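Local structure of BsaWI endonuclease (Geobacillus stearothermophilus, 4ZSF) at residues Y6-Y11 with V56-M61; E93-L98 with M108-Q113. The protein is a restriction endonuclease of the PD-(D/E)XK class, which binds DNA and probably cleaves it with the help of metal ions. One frame throughout, in Å; residues are numbered along the deposited sequence. Where two conformers were deposited one is given.

Contact 1: residues Y6-Y11 with V56-M61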
loop_
_atom_site.group_PDB
_atom_site.type_symbol
_atom_site.label_atom_id
_atom_site.label_comp_id
_atom_site.label_asym_id
_atom_site.label_seq_id
_atom_site.Cartn_x
_atom_site.Cartn_y
_atom_site.Cartn_z
ATOM N N TYR A 6 32.541 2.505 -6.059
ATOM C CA TYR A 6 32.810 2.762 -4.665
ATOM C C TYR A 6 31.630 2.247 -3.811
ATOM O O TYR A 6 31.841 1.661 -2.744
ATOM C CB TYR A 6 33.020 4.258 -4.409
ATOM C CG TYR A 6 33.283 4.569 -2.961
ATOM C CD1 TYR A 6 34.549 4.422 -2.432
ATOM C CD2 TYR A 6 32.246 4.942 -2.103
ATOM C CE1 TYR A 6 34.812 4.668 -1.075
ATOM C CE2 TYR A 6 32.497 5.193 -0.758
ATOM C CZ TYR A 6 33.773 5.069 -0.259
ATOM O OH TYR A 6 34.012 5.329 1.057
ATOM N N CYS A 7 30.417 2.519 -4.259
ATOM C CA CYS A 7 29.231 2.124 -3.423
ATOM C C CYS A 7 29.111 0.625 -3.357
ATOM O O CYS A 7 28.810 0.060 -2.300
ATOM C CB CYS A 7 27.932 2.686 -3.963
ATOM S SG CYS A 7 27.788 4.434 -3.627
ATOM N N ILE A 8 29.332 -0.017 -4.495
ATOM C CA ILE A 8 29.190 -1.468 -4.579
ATOM C C ILE A 8 30.180 -2.109 -3.581
ATOM O O ILE A 8 29.830 -3.024 -2.781
ATOM C CB ILE A 8 29.531 -1.998 -5.997
ATOM C CG1 ILE A 8 28.481 -1.623 -7.056
ATOM C CG2 ILE A 8 29.804 -3.499 -5.982
ATOM C CD1 ILE A 8 27.097 -1.678 -6.600
ATOM N N SER A 9 31.412 -1.619 -3.610
ATOM C CA SER A 9 32.481 -2.276 -2.863
ATOM C C SER A 9 32.358 -1.925 -1.385
ATOM O O SER A 9 32.597 -2.758 -0.516
ATOM C CB SER A 9 33.862 -1.884 -3.423
ATOM O OG SER A 9 34.198 -0.560 -3.058
ATOM N N THR A 10 31.949 -0.696 -1.100
ATOM C CA THR A 10 31.837 -0.241 0.277
ATOM C C THR A 10 30.648 -0.881 1.010
ATOM O O THR A 10 30.784 -1.307 2.178
ATOM C CB THR A 10 31.743 1.294 0.319
ATOM O OG1 THR A 10 32.943 1.856 -0.276
ATOM C CG2 THR A 10 31.558 1.821 1.753
ATOM N N TYR A 11 29.499 -0.971 0.319
ATOM C CA TYR A 11 28.315 -1.642 0.933
ATOM C C TYR A 11 28.716 -3.099 1.318
ATOM O O TYR A 11 28.422 -3.576 2.412
ATOM C CB TYR A 11 27.170 -1.638 -0.046
ATOM C CG TYR A 11 26.028 -2.519 0.405
ATOM C CD1 TYR A 11 26.030 -3.860 0.053
ATOM C CD2 TYR A 11 24.994 -2.023 1.189
ATOM C CE1 TYR A 11 25.004 -4.712 0.463
ATOM C CE2 TYR A 11 23.956 -2.859 1.613
ATOM C CZ TYR A 11 24.000 -4.207 1.249
ATOM O OH TYR A 11 23.019 -5.062 1.644
ATOM N N VAL A 56 23.692 2.332 -4.085
ATOM C CA VAL A 56 23.540 1.554 -2.840
ATOM C C VAL A 56 22.420 0.509 -3.006
ATOM O O VAL A 56 22.503 -0.650 -2.607
ATOM C CB VAL A 56 23.189 2.498 -1.676
ATOM C CG1 VAL A 56 22.904 1.679 -0.398
ATOM C CG2 VAL A 56 24.435 3.433 -1.430
ATOM N N TYR A 57 21.348 0.967 -3.596
ATOM C CA TYR A 57 20.231 0.018 -3.963
ATOM C C TYR A 57 20.753 -1.148 -4.806
ATOM O O TYR A 57 20.423 -2.321 -4.545
ATOM C CB TYR A 57 19.199 0.785 -4.724
ATOM C CG TYR A 57 18.173 -0.033 -5.477
ATOM C CD1 TYR A 57 17.102 -0.610 -4.787
ATOM C CD2 TYR A 57 18.267 -0.208 -6.862
ATOM C CE1 TYR A 57 16.046 -1.315 -5.526
ATOM C CE2 TYR A 57 17.257 -0.939 -7.610
ATOM C CZ TYR A 57 16.166 -1.456 -6.919
ATOM O OH TYR A 57 15.200 -2.113 -7.687
ATOM N N SER A 58 21.544 -0.823 -5.820
ATOM C CA SER A 58 22.133 -1.827 -6.697
ATOM C C SER A 58 22.927 -2.838 -5.877
ATOM O O SER A 58 22.827 -4.038 -6.111
ATOM C CB SER A 58 23.052 -1.182 -7.742
ATOM O OG SER A 58 23.566 -2.163 -8.633
ATOM N N ALA A 59 23.708 -2.348 -4.908
ATOM C CA ALA A 59 24.580 -3.221 -4.115
ATOM C C ALA A 59 23.716 -4.108 -3.243
ATOM O O ALA A 59 23.966 -5.318 -3.117
ATOM C CB ALA A 59 25.560 -2.383 -3.250
ATOM N N HIS A 60 22.694 -3.520 -2.663
ATOM C CA HIS A 60 21.850 -4.285 -1.746
ATOM C C HIS A 60 21.086 -5.332 -2.552
ATOM O O HIS A 60 20.995 -6.499 -2.163
ATOM C CB HIS A 60 20.849 -3.381 -0.989
ATOM C CG HIS A 60 19.936 -4.140 -0.062
ATOM N ND1 HIS A 60 20.361 -4.643 1.159
ATOM C CD2 HIS A 60 18.627 -4.493 -0.185
ATOM C CE1 HIS A 60 19.342 -5.242 1.760
ATOM N NE2 HIS A 60 18.273 -5.154 0.977
ATOM N N MET A 61 20.519 -4.902 -3.675
ATOM C CA MET A 61 19.829 -5.898 -4.531
ATOM C C MET A 61 20.738 -7.063 -5.003
ATOM O O MET A 61 20.286 -8.208 -5.048
ATOM C CB MET A 61 19.219 -5.215 -5.767
ATOM C CG MET A 61 18.149 -4.183 -5.474
ATOM S SD MET A 61 16.659 -4.966 -4.785
ATOM C CE MET A 61 15.985 -5.719 -6.299
#
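Tyr11 reaches from helix 3-22 across Ala59 to His60 on helix 49-65, joining two members of the N-terminal helical bundle. The short segments cross at -46° with their axes 8.4 Å apart, a closeness that the small residue at the centre permits. Ala59 points at the facing helix, and its methyl sits at the centre of the contact: Tyr11 CD1 lies 3.6 Å from Ala59 CB, and Ile8 CD1 meets the same CB at 3.8 Å. With CG anti to the backbone N (chi1 169°), the Tyr11 ring is carried out over the backbone of the other helix, so that Ala59 C and His60 N lie over one of its faces. Tyrosine suits this place because its flat ring passes obliquely over the Ala59-His60 peptide while its hydroxyl reaches on to the imidazole. There Tyr11 OH and His60 ND1 share a hydrogen bond of 2.7 Å, meeting at the edge of the imidazole close to its plane. The two rings stand almost perpendicular, planes at 88°, but meet rim to rim rather than as a T-shaped stack. The same hydroxyl is also hydrogen-bonded to Arg63 NE, and His60 NE2 reaches Ser82 of the second subunit, so this buried imidazole is held at both nitrogens and its ring rotation is fixed. One turn before Tyr11, the small side chain of Cys7 packs beside Val56, with Ala40 of helix 25-43 also against it. Here the two helices meet through apolar atoms, Cys7 SG lying 4.1 Å from Val56 CG2.

Contact 2: residues E93-L98 with M108-Q113; sequences EMIKLL and MRILLQ
Lys96 lies against Ile110 and Leu112 where the long helix 70-103 packs on strand 108-112, an outermost strand, within this chain, of the mixed sheet in the PD-(D/E)XK nuclease fold. Helix and strand run nearly antiparallel, at 164°, with their axes 8.0 Å apart. The lysine is extended from end to end, its CG anti to the backbone N (chi1 175°), and its methylenes do the work of an apolar side chain. Near the helix, Lys96 CB touches Ile110 CG2 at 3.9 Å; farther out the chain passes the strand backbone, with Lys96 CG 3.5 Å from Ile110 O. Lys96 CD then meets Leu112 CG at 3.8 Å, the two side chains crossing at about a right angle. Ile110, a beta-branched residue well suited to a strand, points toward the helix and divides its branches: CG2 takes the lysine, while CD1 reaches Ile95, 3.9 Å from Ile95 O. The branched end of Leu112 turns back to the helix, where its CD2 packs on Glu93 CG at 4.2 Å.

Farther out, Leu146 of the neighbouring strand touches Ile95, Ile110 and Leu112, and Phe245 of helix 243-258 packs on Ile110. The carboxylate of Glu93 forms salt bridges to Lys30 and Arg34 of the second subunit, so the residue that gives its methylene to the strand also ties the helix to the dimer partner. At the far end of the lysine, Lys96 NZ makes a salt bridge to Asp115 and a hydrogen bond to a bound succinic acid molecule, probably from the crystallisation liquor. Asp115 OD2 also accepts from Leu112 N, so one carboxylate oxygen anchors both the lysine tip and the end of the strand.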
loop_
_atom_site.group_PDB
_atom_site.type_symbol
_atom_site.label_atom_id
_atom_site.label_comp_id
_atom_site.label_asym_id
_atom_site.label_seq_id
_atom_site.Cartn_x
_atom_site.Cartn_y
_atom_site.Cartn_z
ATOM N N GLU A 93 -13.203 -9.906 -13.411
ATOM C CA GLU A 93 -13.883 -10.061 -14.694
ATOM C C GLU A 93 -14.235 -11.516 -14.947
ATOM O O GLU A 93 -15.285 -11.852 -15.545
ATOM C CB GLU A 93 -12.964 -9.488 -15.824
ATOM C CG GLU A 93 -12.858 -7.955 -15.646
ATOM C CD GLU A 93 -11.626 -7.301 -16.306
ATOM O OE1 GLU A 93 -10.954 -8.058 -17.051
ATOM O OE2 GLU A 93 -11.321 -6.052 -16.041
ATOM N N MET A 94 -13.333 -12.402 -14.533
ATOM C CA MET A 94 -13.572 -13.830 -14.690
ATOM C C MET A 94 -14.814 -14.282 -13.867
ATOM O O MET A 94 -15.658 -15.064 -14.346
ATOM C CB MET A 94 -12.356 -14.625 -14.219
ATOM C CG MET A 94 -12.566 -16.103 -14.455
ATOM S SD MET A 94 -11.149 -17.064 -13.840
ATOM C CE MET A 94 -11.646 -17.188 -12.139
ATOM N N ILE A 95 -14.873 -13.861 -12.603
ATOM C CA ILE A 95 -16.008 -14.175 -11.762
ATOM C C ILE A 95 -17.315 -13.621 -12.361
ATOM O O ILE A 95 -18.364 -14.286 -12.380
ATOM C CB ILE A 95 -15.796 -13.618 -10.318
ATOM C CG1 ILE A 95 -14.532 -14.270 -9.720
ATOM C CG2 ILE A 95 -17.075 -13.847 -9.462
ATOM C CD1 ILE A 95 -14.622 -15.863 -9.682
ATOM N N LYS A 96 -17.256 -12.390 -12.822
ATOM C CA LYS A 96 -18.450 -11.788 -13.443
ATOM C C LYS A 96 -18.885 -12.628 -14.642
ATOM O O LYS A 96 -20.086 -12.902 -14.786
ATOM C CB LYS A 96 -18.154 -10.356 -13.891
ATOM C CG LYS A 96 -19.334 -9.691 -14.677
ATOM C CD LYS A 96 -18.926 -8.267 -15.091
ATOM C CE LYS A 96 -19.928 -7.713 -16.102
ATOM N NZ LYS A 96 -19.447 -6.495 -16.823
ATOM N N LEU A 97 -17.937 -13.032 -15.497
ATOM C CA LEU A 97 -18.305 -13.776 -16.732
ATOM C C LEU A 97 -18.871 -15.166 -16.364
ATOM O O LEU A 97 -19.921 -15.593 -16.875
ATOM C CB LEU A 97 -17.089 -13.900 -17.665
ATOM C CG LEU A 97 -17.108 -14.837 -18.872
ATOM C CD1 LEU A 97 -18.008 -14.276 -19.946
ATOM C CD2 LEU A 97 -15.681 -14.927 -19.434
ATOM N N LEU A 98 -18.211 -15.833 -15.429
ATOM C CA LEU A 98 -18.631 -17.160 -14.996
ATOM C C LEU A 98 -19.974 -17.086 -14.316
ATOM O O LEU A 98 -20.902 -17.837 -14.677
ATOM C CB LEU A 98 -17.606 -17.789 -14.054
ATOM C CG LEU A 98 -16.290 -18.187 -14.758
ATOM C CD1 LEU A 98 -15.289 -18.580 -13.648
ATOM C CD2 LEU A 98 -16.436 -19.311 -15.804
ATOM N N MET A 108 -30.668 -12.345 -12.299
ATOM C CA MET A 108 -29.596 -11.711 -11.527
ATOM C C MET A 108 -28.382 -11.452 -12.424
ATOM O O MET A 108 -28.151 -12.175 -13.415
ATOM C CB MET A 108 -29.207 -12.590 -10.315
ATOM C CG MET A 108 -30.315 -12.599 -9.246
ATOM S SD MET A 108 -29.766 -13.600 -7.829
ATOM C CE MET A 108 -30.047 -15.207 -8.483
ATOM N N ARG A 109 -27.574 -10.447 -12.061
ATOM C CA ARG A 109 -26.266 -10.330 -12.700
ATOM C C ARG A 109 -25.302 -9.630 -11.773
ATOM O O ARG A 109 -25.691 -8.844 -10.912
ATOM C CB ARG A 109 -26.333 -9.568 -14.034
ATOM C CG ARG A 109 -26.922 -8.190 -13.886
ATOM C CD ARG A 109 -26.795 -7.504 -15.304
ATOM N NE ARG A 109 -27.480 -6.218 -15.341
ATOM C CZ ARG A 109 -27.540 -5.445 -16.431
ATOM N NH1 ARG A 109 -26.999 -5.856 -17.574
ATOM N NH2 ARG A 109 -28.188 -4.286 -16.401
ATOM N N ILE A 110 -24.034 -9.954 -12.005
ATOM C CA ILE A 110 -22.906 -9.386 -11.337
ATOM C C ILE A 110 -22.418 -8.202 -12.149
ATOM O O ILE A 110 -22.308 -8.253 -13.398
ATOM C CB ILE A 110 -21.748 -10.428 -11.183
ATOM C CG1 ILE A 110 -22.185 -11.525 -10.192
ATOM C CG2 ILE A 110 -20.471 -9.753 -10.785
ATOM C CD1 ILE A 110 -21.213 -12.736 -10.192
ATOM N N LEU A 111 -22.105 -7.149 -11.415
ATOM C CA LEU A 111 -21.553 -5.923 -11.978
ATOM C C LEU A 111 -20.164 -5.643 -11.431
ATOM O O LEU A 111 -19.943 -5.771 -10.192
ATOM C CB LEU A 111 -22.426 -4.722 -11.599
ATOM C CG LEU A 111 -23.911 -4.822 -11.858
ATOM C CD1 LEU A 111 -24.521 -3.558 -11.236
ATOM C CD2 LEU A 111 -24.157 -4.918 -13.361
ATOM N N LEU A 112 -19.260 -5.166 -12.283
ATOM C CA LEU A 112 -18.003 -4.572 -11.737
ATOM C C LEU A 112 -18.318 -3.285 -11.018
ATOM O O LEU A 112 -19.345 -2.661 -11.247
ATOM C CB LEU A 112 -16.978 -4.270 -12.843
ATOM C CG LEU A 112 -16.672 -5.488 -13.715
ATOM C CD1 LEU A 112 -15.969 -5.023 -15.042
ATOM C CD2 LEU A 112 -15.706 -6.419 -12.929
ATOM N N GLN A 113 -17.462 -2.881 -10.092
ATOM C CA GLN A 113 -17.663 -1.566 -9.462
ATOM C C GLN A 113 -17.838 -0.476 -10.526
ATOM O O GLN A 113 -18.757 0.368 -10.408
ATOM C CB GLN A 113 -16.490 -1.243 -8.533
ATOM C CG GLN A 113 -16.550 0.152 -7.997
ATOM C CD GLN A 113 -15.313 0.491 -7.163
ATOM O OE1 GLN A 113 -15.079 -0.108 -6.118
ATOM N NE2 GLN A 113 -14.508 1.436 -7.647
#

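The two contacts lie on opposite sides of the chain's centre, about 48 Å between their centres and about 28 Å between nearest atoms. They follow in series: contact 1 closes on helix 49-65 before contact 2 opens on the next helix, 70-103. That long helix bridges the distance; its early part packs against residues of 56-61, while its later part carries 93-98 onto the sheet of the nuclease fold. Contact 1 thus belongs to the all-helical N-terminal part and contact 2 to the sheet-containing part. Each comes within about 5 Å of the bound DNA. Each also touches the second subunit, so the dimer interface involves both the helical part and the long helix.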